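PDB 3BDE: Mll5499 protein from Mesorhizobium loti, which is of unknown function but belongs to the stress responsive alpha/beta barrel (Dabb) family and forms a homodimer of ferredoxin-like subunits. Local coordinates for residues I21-V26 with E110-P115; F27-A32 with P103-F108; V55-Q60 with S75-D80. One frame throughout, in Å; residues are numbered along the deposited sequence.

Contact 1. Residues I21-V26 with E110-P115; sequences IRHTVV and EIDYVP. With EDO (1,2-ethanediol), chain J; EDO (1,2-ethanediol), chain D.
Strands 21-26 and 110-115 pair antiparallel, an inner strand and an edge strand of this chain's ferredoxin-like sheet, and the edge strand also pairs with a strand of the second subunit, carrying the sheet across the dimer interface. Arg-22 and Tyr-113 form a hydrogen-bonded pair, with N to O distances of 2.8 Å in both directions. On the face turned to helix 81-88, His-23 and Asp-112 lie side by side and point the same way. ND1 of His-23 donates to OD1 of Asp-112 over 2.6 Å, almost straight at 171°. OD1 lies in the imidazole plane; ND1 comes from its syn side, somewhat out of the carboxylate plane, ring and carboxylate being 66° apart. Chi1 of His-23 (170°) swings the ring out and chi2 turns its ND1 edge to Asp-112. OD2 is hydrogen-bonded to OH of Tyr-84, so Tyr-84 and His-23 together fix the carboxylate. NE2 of His-23 meets O2 of an ethanediol, probably from the crystallisation liquor, at 3.0 Å. On the opposite face, Arg-22 bridges Glu-77 of its own chain and, in the modelled conformer, Glu-59 of the second subunit. There threonine's beta hydroxyl can reach the adjacent strand: OG1 of Thr-24 donates to O of Ile-111 over a short 2.5 Å, in the carbonyl plane on a lone pair, and accepts from O1 of a second such ethanediol at 2.7 Å.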
loop_
_atom_site.group_PDB
_atom_site.type_symbol
_atom_site.label_atom_id
_atom_site.label_comp_id
_atom_site.label_asym_id
_atom_site.label_seq_id
_atom_site.Cartn_x
_atom_site.Cartn_y
_atom_site.Cartn_z
ATOM N N ILE A 21 8.805 -9.362 1.918
ATOM C CA ILE A 21 8.412 -8.389 0.911
ATOM C C ILE A 21 6.884 -8.341 0.864
ATOM O O ILE A 21 6.236 -9.377 0.706
ATOM C CB ILE A 21 8.963 -8.695 -0.508
ATOM C CG1 ILE A 21 10.497 -8.831 -0.473
ATOM C CG2 ILE A 21 8.477 -7.607 -1.555
ATOM C CD1 ILE A 21 11.127 -9.185 -1.801
ATOM N N ARG A 22 6.332 -7.138 1.001
ATOM C CA ARG A 22 4.899 -6.925 0.863
ATOM C C ARG A 22 4.687 -6.376 -0.544
ATOM O O ARG A 22 5.080 -5.256 -0.836
ATOM C CB ARG A 22 4.378 -5.972 1.909
ATOM C CG ARG A 22 2.890 -5.788 1.870
ATOM C CD ARG A 22 2.467 -4.862 2.960
ATOM N NE ARG A 22 2.736 -5.466 4.254
ATOM C CZ ARG A 22 3.013 -4.833 5.391
ATOM N NH1 ARG A 22 3.093 -3.500 5.455
ATOM N NH2 ARG A 22 3.222 -5.568 6.479
ATOM N N HIS A 23 4.090 -7.194 -1.398
ATOM C CA HIS A 23 3.807 -6.847 -2.786
ATOM C C HIS A 23 2.389 -6.335 -2.875
ATOM O O HIS A 23 1.433 -7.025 -2.421
ATOM C CB HIS A 23 3.988 -8.067 -3.690
ATOM C CG HIS A 23 3.487 -7.879 -5.089
ATOM N ND1 HIS A 23 3.863 -6.827 -5.889
ATOM C CD2 HIS A 23 2.660 -8.639 -5.838
ATOM C CE1 HIS A 23 3.272 -6.937 -7.063
ATOM N NE2 HIS A 23 2.523 -8.021 -7.051
ATOM N N THR A 24 2.239 -5.123 -3.396
ATOM C CA THR A 24 0.901 -4.572 -3.595
ATOM C C THR A 24 0.718 -3.983 -4.963
ATOM O O THR A 24 1.686 -3.505 -5.590
ATOM C CB THR A 24 0.525 -3.479 -2.554
ATOM O OG1 THR A 24 1.087 -2.211 -2.928
ATOM C CG2 THR A 24 0.967 -3.860 -1.125
ATOM N N VAL A 25 -0.533 -4.009 -5.430
ATOM C CA VAL A 25 -0.900 -3.363 -6.696
ATOM C C VAL A 25 -2.233 -2.646 -6.484
ATOM O O VAL A 25 -3.147 -3.247 -5.942
ATOM C CB VAL A 25 -0.937 -4.387 -7.879
ATOM C CG1 VAL A 25 -1.966 -5.534 -7.635
ATOM C CG2 VAL A 25 -1.201 -3.681 -9.195
ATOM N N VAL A 26 -2.311 -1.371 -6.872
ATOM C CA VAL A 26 -3.539 -0.572 -6.792
ATOM C C VAL A 26 -3.999 -0.438 -8.248
ATOM O O VAL A 26 -3.171 -0.194 -9.128
ATOM C CB VAL A 26 -3.307 0.802 -6.056
ATOM C CG1 VAL A 26 -2.524 1.789 -6.902
ATOM C CG2 VAL A 26 -4.622 1.432 -5.628
ATOM N N GLU A 110 2.251 -0.480 -9.069
ATOM C CA GLU A 110 2.804 -1.522 -8.222
ATOM C C GLU A 110 3.591 -0.796 -7.147
ATOM O O GLU A 110 4.388 0.071 -7.469
ATOM C CB GLU A 110 3.747 -2.453 -8.980
ATOM C CG GLU A 110 3.079 -3.469 -9.860
ATOM C CD GLU A 110 4.070 -4.494 -10.415
ATOM O OE1 GLU A 110 4.823 -5.099 -9.614
ATOM O OE2 GLU A 110 4.080 -4.707 -11.653
ATOM N N ILE A 111 3.339 -1.124 -5.877
ATOM C CA ILE A 111 4.068 -0.563 -4.734
ATOM C C ILE A 111 4.466 -1.751 -3.838
ATOM O O ILE A 111 3.595 -2.437 -3.298
ATOM C CB ILE A 111 3.197 0.448 -3.941
ATOM C CG1 ILE A 111 2.725 1.611 -4.848
ATOM C CG2 ILE A 111 3.982 1.033 -2.824
ATOM C CD1 ILE A 111 1.431 2.277 -4.359
ATOM N N ASP A 112 5.766 -2.021 -3.769
ATOM C CA ASP A 112 6.336 -3.136 -3.017
ATOM C C ASP A 112 7.118 -2.575 -1.861
ATOM O O ASP A 112 7.845 -1.580 -2.032
ATOM C CB ASP A 112 7.265 -3.974 -3.900
ATOM C CG ASP A 112 6.550 -4.677 -5.045
ATOM O OD1 ASP A 112 5.318 -4.846 -5.018
ATOM O OD2 ASP A 112 7.255 -5.078 -6.008
ATOM N N TYR A 113 7.030 -3.246 -0.712
ATOM C CA TYR A 113 7.651 -2.813 0.490
ATOM C C TYR A 113 8.464 -3.859 1.207
ATOM O O TYR A 113 8.162 -5.056 1.142
ATOM C CB TYR A 113 6.608 -2.370 1.505
ATOM C CG TYR A 113 5.733 -1.225 1.120
ATOM C CD1 TYR A 113 6.255 0.049 0.994
ATOM C CD2 TYR A 113 4.351 -1.392 1.011
ATOM C CE1 TYR A 113 5.447 1.137 0.696
ATOM C CE2 TYR A 113 3.532 -0.323 0.739
ATOM C CZ TYR A 113 4.085 0.949 0.587
ATOM O OH TYR A 113 3.286 2.023 0.299
ATOM N N VAL A 114 9.492 -3.374 1.901
ATOM C CA VAL A 114 10.189 -4.182 2.898
ATOM C C VAL A 114 10.229 -3.358 4.202
ATOM O O VAL A 114 10.140 -2.116 4.155
ATOM C CB VAL A 114 11.595 -4.601 2.483
ATOM C CG1 VAL A 114 11.565 -5.412 1.231
ATOM C CG2 VAL A 114 12.549 -3.404 2.378
ATOM N N PRO A 115 10.349 -4.023 5.364
ATOM C CA PRO A 115 10.448 -3.269 6.609
ATOM C C PRO A 115 11.660 -2.328 6.613
ATOM O O PRO A 115 12.730 -2.697 6.108
ATOM C CB PRO A 115 10.633 -4.373 7.675
ATOM C CG PRO A 115 10.123 -5.620 7.053
ATOM C CD PRO A 115 10.422 -5.482 5.604
HETATM C C1 EDO J . -0.079 -0.379 -0.823
HETATM O O1 EDO J . -0.512 -0.131 -2.165
HETATM C C2 EDO J . -0.260 0.850 0.044
HETATM O O2 EDO J . 0.823 1.767 -0.096
HETATM C C1 EDO D . -1.135 -9.711 -10.090
HETATM O O1 EDO D . -0.214 -9.754 -11.184
HETATM C C2 EDO D . -0.478 -9.082 -8.877
HETATM O O2 EDO D . 0.661 -9.879 -8.551
#

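Contact 2. Residues F27-A32 with P103-F108; sequences FTLKHA and PEVEKF
Leu-29 and Val-105 bring the apolar centre together where a classic beta bulge interrupts the antiparallel pairing of the end of strand 21-29 with the start of strand 105-115 in the ferredoxin-like sheet. CD2 of Leu-29 comes obliquely against CG2 of Val-105 at 3.7 Å, while the other methyl of the valine, CG1, lies 4.2 Å from CB of Phe-27. A branched residue suits this spot, since its two methyls serve two neighbours at once. CB of Phe-27 also meets CB of Phe-108 at 3.7 Å; beyond these carbons the rings part, each meeting Trp-101 edge-to-face.

In the bulge, Glu-106 and Lys-107 both face Thr-28. O of Thr-28 accepts a bond of 2.8 Å from N of Glu-106 and a long, weak one from N of Lys-107, while N of Thr-28 donates to O of Lys-107. The side chains of Thr-28 and Lys-107 run alongside each other, and the lysine ammonium reaches on to Asp-69.

Further out, N of Lys-30 donates to O of Glu-104, at the end of helix 91-104. The extended Lys-30 chain then crosses that of Glu-106 at about a right angle and brings NZ within 3.2 Å of O of Pro-103, approaching from above the carbonyl plane. A long, flexible lysine fits this exposed edge. OE2 of Glu-104 is salt-bridged to Arg-100, and OE1 takes the loop histidine: NE2 of His-31 donates to OE1 of Glu-104 over 2.7 Å at 170°, in the imidazole plane and on the anti side of OE1, somewhat out of the carboxylate plane.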
loop_
_atom_site.group_PDB
_atom_site.type_symbol
_atom_site.label_atom_id
_atom_site.label_comp_id
_atom_site.label_asym_id
_atom_site.label_seq_id
_atom_site.Cartn_x
_atom_site.Cartn_y
_atom_site.Cartn_z
ATOM N N PHE A 27 -5.297 -0.602 -8.502
ATOM C CA PHE A 27 -5.771 -0.607 -9.889
ATOM C C PHE A 27 -7.225 -0.258 -10.102
ATOM O O PHE A 27 -8.025 -0.226 -9.159
ATOM C CB PHE A 27 -5.511 -2.004 -10.508
ATOM C CG PHE A 27 -6.285 -3.131 -9.848
ATOM C CD1 PHE A 27 -5.759 -3.814 -8.746
ATOM C CD2 PHE A 27 -7.526 -3.547 -10.353
ATOM C CE1 PHE A 27 -6.496 -4.866 -8.147
ATOM C CE2 PHE A 27 -8.249 -4.587 -9.764
ATOM C CZ PHE A 27 -7.736 -5.240 -8.663
ATOM N N THR A 28 -7.525 -0.007 -11.370
ATOM C CA THR A 28 -8.863 0.279 -11.863
ATOM C C THR A 28 -9.061 -0.638 -13.063
ATOM O O THR A 28 -8.140 -0.824 -13.882
ATOM C CB THR A 28 -9.016 1.747 -12.267
ATOM O OG1 THR A 28 -8.962 2.541 -11.083
ATOM C CG2 THR A 28 -10.354 1.990 -12.945
ATOM N N LEU A 29 -10.239 -1.228 -13.141
ATOM C CA LEU A 29 -10.577 -2.125 -14.250
ATOM C C LEU A 29 -11.319 -1.324 -15.324
ATOM O O LEU A 29 -11.848 -0.266 -15.046
ATOM C CB LEU A 29 -11.456 -3.258 -13.738
ATOM C CG LEU A 29 -10.866 -4.142 -12.643
ATOM C CD1 LEU A 29 -11.986 -5.067 -12.075
ATOM C CD2 LEU A 29 -9.722 -4.913 -13.235
ATOM N N LYS A 30 -11.360 -1.860 -16.539
ATOM C CA LYS A 30 -12.126 -1.268 -17.665
ATOM C C LYS A 30 -13.637 -1.474 -17.482
ATOM O O LYS A 30 -14.445 -0.752 -18.092
ATOM C CB LYS A 30 -11.698 -1.899 -18.999
ATOM C CG LYS A 30 -10.254 -1.621 -19.334
ATOM C CD LYS A 30 -9.812 -2.302 -20.573
ATOM C CE LYS A 30 -8.364 -1.978 -20.863
ATOM N NZ LYS A 30 -7.911 -2.798 -22.019
ATOM N N HIS A 31 -14.000 -2.429 -16.630
ATOM C CA HIS A 31 -15.391 -2.810 -16.385
ATOM C C HIS A 31 -16.119 -1.776 -15.566
ATOM O O HIS A 31 -15.512 -1.072 -14.757
ATOM C CB HIS A 31 -15.485 -4.139 -15.625
ATOM C CG HIS A 31 -14.679 -5.245 -16.226
ATOM N ND1 HIS A 31 -14.762 -5.586 -17.556
ATOM C CD2 HIS A 31 -13.794 -6.106 -15.671
ATOM C CE1 HIS A 31 -13.951 -6.597 -17.799
ATOM N NE2 HIS A 31 -13.353 -6.929 -16.672
ATOM N N ALA A 32 -17.438 -1.744 -15.750
ATOM C CA ALA A 32 -18.313 -0.846 -15.027
ATOM C C ALA A 32 -18.319 -1.199 -13.553
ATOM O O ALA A 32 -18.233 -2.374 -13.195
ATOM C CB ALA A 32 -19.766 -0.924 -15.588
ATOM N N PRO A 103 -5.766 -7.632 -20.528
ATOM C CA PRO A 103 -7.032 -7.242 -21.181
ATOM C C PRO A 103 -8.061 -6.461 -20.350
ATOM O O PRO A 103 -8.804 -5.680 -20.931
ATOM C CB PRO A 103 -7.649 -8.587 -21.607
ATOM C CG PRO A 103 -6.549 -9.577 -21.502
ATOM C CD PRO A 103 -5.649 -9.095 -20.439
ATOM N N GLU A 104 -8.095 -6.649 -19.033
ATOM C CA GLU A 104 -9.177 -6.086 -18.200
ATOM C C GLU A 104 -8.805 -4.914 -17.313
ATOM O O GLU A 104 -9.696 -4.204 -16.859
ATOM C CB GLU A 104 -9.796 -7.188 -17.352
ATOM C CG GLU A 104 -10.327 -8.384 -18.146
ATOM C CD GLU A 104 -10.961 -9.439 -17.263
ATOM O OE1 GLU A 104 -11.793 -9.076 -16.408
ATOM O OE2 GLU A 104 -10.659 -10.641 -17.456
ATOM N N VAL A 105 -7.515 -4.714 -17.052
ATOM C CA VAL A 105 -7.070 -3.614 -16.196
ATOM C C VAL A 105 -6.847 -2.323 -17.017
ATOM O O VAL A 105 -6.123 -2.315 -18.018
ATOM C CB VAL A 105 -5.818 -3.996 -15.362
ATOM C CG1 VAL A 105 -5.254 -2.752 -14.615
ATOM C CG2 VAL A 105 -6.177 -5.098 -14.391
ATOM N N GLU A 106 -7.487 -1.239 -16.580
ATOM C CA GLU A 106 -7.368 0.074 -17.224
ATOM C C GLU A 106 -6.030 0.716 -16.889
ATOM O O GLU A 106 -5.334 1.224 -17.772
ATOM C CB GLU A 106 -8.525 0.997 -16.783
ATOM C CG GLU A 106 -8.497 2.454 -17.323
ATOM C CD GLU A 106 -8.476 2.539 -18.840
ATOM O OE1 GLU A 106 -9.087 1.671 -19.500
ATOM O OE2 GLU A 106 -7.869 3.491 -19.371
ATOM N N LYS A 107 -5.714 0.742 -15.597
ATOM C CA LYS A 107 -4.480 1.345 -15.090
ATOM C C LYS A 107 -4.117 0.800 -13.722
ATOM O O LYS A 107 -4.991 0.324 -12.970
ATOM C CB LYS A 107 -4.642 2.864 -14.988
ATOM C CG LYS A 107 -5.908 3.291 -14.247
ATOM C CD LYS A 107 -5.937 4.766 -13.984
ATOM C CE LYS A 107 -7.339 5.190 -13.630
ATOM N NZ LYS A 107 -7.316 6.561 -13.090
ATOM N N PHE A 108 -2.832 0.901 -13.383
ATOM C CA PHE A 108 -2.363 0.398 -12.097
ATOM C C PHE A 108 -1.019 0.980 -11.673
ATOM O O PHE A 108 -0.307 1.601 -12.468
ATOM C CB PHE A 108 -2.288 -1.155 -12.122
ATOM C CG PHE A 108 -1.150 -1.711 -12.945
ATOM C CD1 PHE A 108 -1.293 -1.908 -14.326
ATOM C CD2 PHE A 108 0.052 -2.090 -12.349
ATOM C CE1 PHE A 108 -0.221 -2.429 -15.105
ATOM C CE2 PHE A 108 1.125 -2.624 -13.140
ATOM C CZ PHE A 108 0.982 -2.781 -14.491
#

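Contact 3. Residues V55-Q60 with S75-D80; sequences VTHFEQ and SMEFAD. With EDO (1,2-ethanediol), chain F.
The ring of Phe-58 is met by the selenomethionine Met-76, which lies alongside it and points the same way. SE of Met-76 sits at the ring edge, 5.4 Å from the centroid and 85° off the normal, a Met-aromatic contact; its methyl CE comes obliquely to within 3.6 Å of CE2 of Phe-58. With CG anti to the backbone N (chi1 -177°), Phe-58 lays its ring beside Met-76, and the ring also packs on Phe-74 and on Leu-49 of helix 36-50. Nearby, CG2 of Val-55 approaches the Phe-78 ring obliquely, 3.9 Å from CE1; that ring also meets Tyr-84 and Tyr-87 of helix 81-88. On the other side of the sheet, the imidazole of His-57 has C1 of an ethanediol over one face, displaced toward the rim, and N of His-57 donates to O1 of that molecule over 3.0 Å. OE1 of Glu-77 stands obliquely to the imidazole, the carboxylate turned 71° from it.

The backbones join strand 58-63 to strand 72-78, two arms of a beta hairpin in the ferredoxin-like fold. Glu-59 and Ser-75 form one hydrogen-bonded pair, with N of Glu-59 2.8 Å from O of Ser-75; Thr-56 and Glu-77 form another. Between them lies a beta bulge, where the chain turns a corner at His-57. A water links the strands, donating to O of His-57 over 2.7 Å and hydrogen-bonding to OG of Ser-75.

Thr-56 suits its place because its hydroxyl adds to the backbone pairing. O of Glu-77 accepts from N of Thr-56, which approaches near the line of the carbonyl though its N-H is bent, and from OG1 of Thr-56 at 2.7 Å, above the carbonyl plane. With OE2 of Glu-77 salt-bridged to Arg-22, and Glu-59, in the modelled conformer, to Arg-22 of the second subunit, the polar face ties the hairpin to strand 21-29 and to the dimer partner.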
loop_
_atom_site.group_PDB
_atom_site.type_symbol
_atom_site.label_atom_id
_atom_site.label_comp_id
_atom_site.label_asym_id
_atom_site.label_seq_id
_atom_site.Cartn_x
_atom_site.Cartn_y
_atom_site.Cartn_z
ATOM N N VAL A 55 2.740 -17.510 -1.761
ATOM C CA VAL A 55 1.823 -16.378 -1.544
ATOM C C VAL A 55 1.250 -16.507 -0.132
ATOM O O VAL A 55 0.693 -17.547 0.205
ATOM C CB VAL A 55 0.663 -16.353 -2.579
ATOM C CG1 VAL A 55 -0.461 -15.324 -2.215
ATOM C CG2 VAL A 55 1.223 -16.078 -3.961
ATOM N N THR A 56 1.415 -15.464 0.678
ATOM C CA THR A 56 0.839 -15.435 2.029
ATOM C C THR A 56 0.032 -14.150 2.224
ATOM O O THR A 56 0.347 -13.108 1.642
ATOM C CB THR A 56 1.906 -15.552 3.137
ATOM O OG1 THR A 56 2.681 -14.358 3.205
ATOM C CG2 THR A 56 2.834 -16.719 2.880
ATOM N N HIS A 57 -1.017 -14.245 3.031
ATOM C CA HIS A 57 -1.847 -13.109 3.419
ATOM C C HIS A 57 -2.337 -12.319 2.205
ATOM O O HIS A 57 -2.275 -11.083 2.187
ATOM C CB HIS A 57 -1.089 -12.190 4.373
ATOM C CG HIS A 57 -0.540 -12.878 5.574
ATOM N ND1 HIS A 57 -1.343 -13.509 6.499
ATOM C CD2 HIS A 57 0.730 -13.024 6.012
ATOM C CE1 HIS A 57 -0.587 -14.021 7.455
ATOM N NE2 HIS A 57 0.675 -13.736 7.184
ATOM N N PHE A 58 -2.804 -13.046 1.190
ATOM C CA PHE A 58 -3.395 -12.421 0.013
ATOM C C PHE A 58 -4.699 -11.713 0.439
ATOM O O PHE A 58 -5.598 -12.359 1.006
ATOM C CB PHE A 58 -3.689 -13.446 -1.075
ATOM C CG PHE A 58 -4.240 -12.835 -2.336
ATOM C CD1 PHE A 58 -5.616 -12.682 -2.499
ATOM C CD2 PHE A 58 -3.379 -12.387 -3.348
ATOM C CE1 PHE A 58 -6.129 -12.095 -3.654
ATOM C CE2 PHE A 58 -3.894 -11.797 -4.501
ATOM C CZ PHE A 58 -5.278 -11.663 -4.647
ATOM N N GLU A 59 -4.771 -10.405 0.171
ATOM C CA GLU A 59 -5.946 -9.601 0.514
ATOM C C GLU A 59 -6.424 -8.777 -0.667
ATOM O O GLU A 59 -5.619 -8.215 -1.400
ATOM C CB GLU A 59 -5.662 -8.691 1.713
ATOM C CG GLU A 59 -5.385 -9.449 3.001
ATOM C CD GLU A 59 -5.235 -8.567 4.235
ATOM O OE1 GLU A 59 -5.557 -7.363 4.183
ATOM O OE2 GLU A 59 -4.797 -9.102 5.273
ATOM N N GLN A 60 -7.752 -8.733 -0.838
ATOM C CA GLN A 60 -8.375 -7.894 -1.850
ATOM C C GLN A 60 -8.933 -6.724 -1.083
ATOM O O GLN A 60 -9.630 -6.905 -0.067
ATOM C CB GLN A 60 -9.454 -8.628 -2.608
ATOM C CG GLN A 60 -8.849 -9.758 -3.409
ATOM C CD GLN A 60 -9.855 -10.429 -4.270
ATOM O OE1 GLN A 60 -10.933 -10.771 -3.797
ATOM N NE2 GLN A 60 -9.502 -10.664 -5.557
ATOM N N SER A 75 -2.927 -7.047 -2.065
ATOM C CA SER A 75 -1.778 -7.059 -1.180
ATOM C C SER A 75 -1.455 -8.497 -0.834
ATOM O O SER A 75 -2.353 -9.308 -0.668
ATOM C CB SER A 75 -2.083 -6.282 0.090
ATOM O OG SER A 75 -0.983 -6.282 0.947
HETATM N N MSE A 76 -0.171 -8.812 -0.761
HETATM C CA MSE A 76 0.287 -10.152 -0.331
HETATM C C MSE A 76 1.720 -10.018 0.170
HETATM O O MSE A 76 2.426 -9.062 -0.166
HETATM C CB MSE A 76 0.186 -11.158 -1.493
HETATM C CG MSE A 76 1.179 -10.913 -2.622
HETATM SE SE MSE A 76 0.573 -11.595 -4.318
HETATM C CE MSE A 76 -0.731 -10.214 -4.808
ATOM N N GLU A 77 2.186 -11.053 0.853
ATOM C CA GLU A 77 3.539 -11.076 1.410
ATOM C C GLU A 77 4.283 -12.341 0.994
ATOM O O GLU A 77 3.681 -13.420 0.873
ATOM C CB GLU A 77 3.477 -10.977 2.918
ATOM C CG GLU A 77 2.915 -9.597 3.359
ATOM C CD GLU A 77 2.854 -9.413 4.855
ATOM O OE1 GLU A 77 3.323 -10.267 5.623
ATOM O OE2 GLU A 77 2.317 -8.387 5.274
ATOM N N PHE A 78 5.576 -12.159 0.770
ATOM C CA PHE A 78 6.512 -13.231 0.398
ATOM C C PHE A 78 7.612 -13.255 1.450
ATOM O O PHE A 78 7.994 -12.206 1.996
ATOM C CB PHE A 78 7.109 -12.991 -1.003
ATOM C CG PHE A 78 6.086 -12.990 -2.078
ATOM C CD1 PHE A 78 5.554 -14.190 -2.532
ATOM C CD2 PHE A 78 5.615 -11.788 -2.617
ATOM C CE1 PHE A 78 4.612 -14.224 -3.499
ATOM C CE2 PHE A 78 4.636 -11.811 -3.576
ATOM C CZ PHE A 78 4.136 -13.031 -4.023
ATOM N N ALA A 79 8.089 -14.465 1.771
ATOM C CA ALA A 79 9.167 -14.651 2.735
ATOM C C ALA A 79 10.447 -13.920 2.311
ATOM O O ALA A 79 11.160 -13.383 3.159
ATOM C CB ALA A 79 9.472 -16.143 2.937
ATOM N N ASP A 80 10.721 -13.891 1.002
ATOM C CA ASP A 80 11.925 -13.253 0.455
ATOM C C ASP A 80 11.799 -12.980 -1.037
ATOM O O ASP A 80 10.790 -13.328 -1.633
ATOM C CB ASP A 80 13.177 -14.097 0.764
ATOM C CG ASP A 80 13.080 -15.526 0.278
ATOM O OD1 ASP A 80 12.208 -15.858 -0.527
ATOM O OD2 ASP A 80 13.925 -16.341 0.690
HETATM C C1 EDO F . -1.074 -17.069 5.157
HETATM O O1 EDO F . -1.388 -17.151 3.772
HETATM C C2 EDO F . -2.343 -17.439 5.895
HETATM O O2 EDO F . -3.333 -16.394 6.021
HETATM O O HOH W 1 -1.540 -8.508 2.563
#

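How the contacts relate
All three contacts belong to one four-stranded sheet in which strand 21-29 is an inner strand. Contacts 1 and 2 are successive lengths of the same strand pair, with centres about 19 Å apart, and they touch at Val-26 and Phe-108. Contact 3 lies closer to contact 1, at about 9 Å between centres, because strands 21-29 and 72-78 are neighbours: N of His-23 and O of Met-76 are 2.8 Å apart, a probable hydrogen bond. Contacts 2 and 3 do not touch. Contacts 1 and 3 both reach the second subunit, whereas contact 2 does not. The ethanediol at His-23, also bound by Tyr-87 and His-93, may mark a pocket.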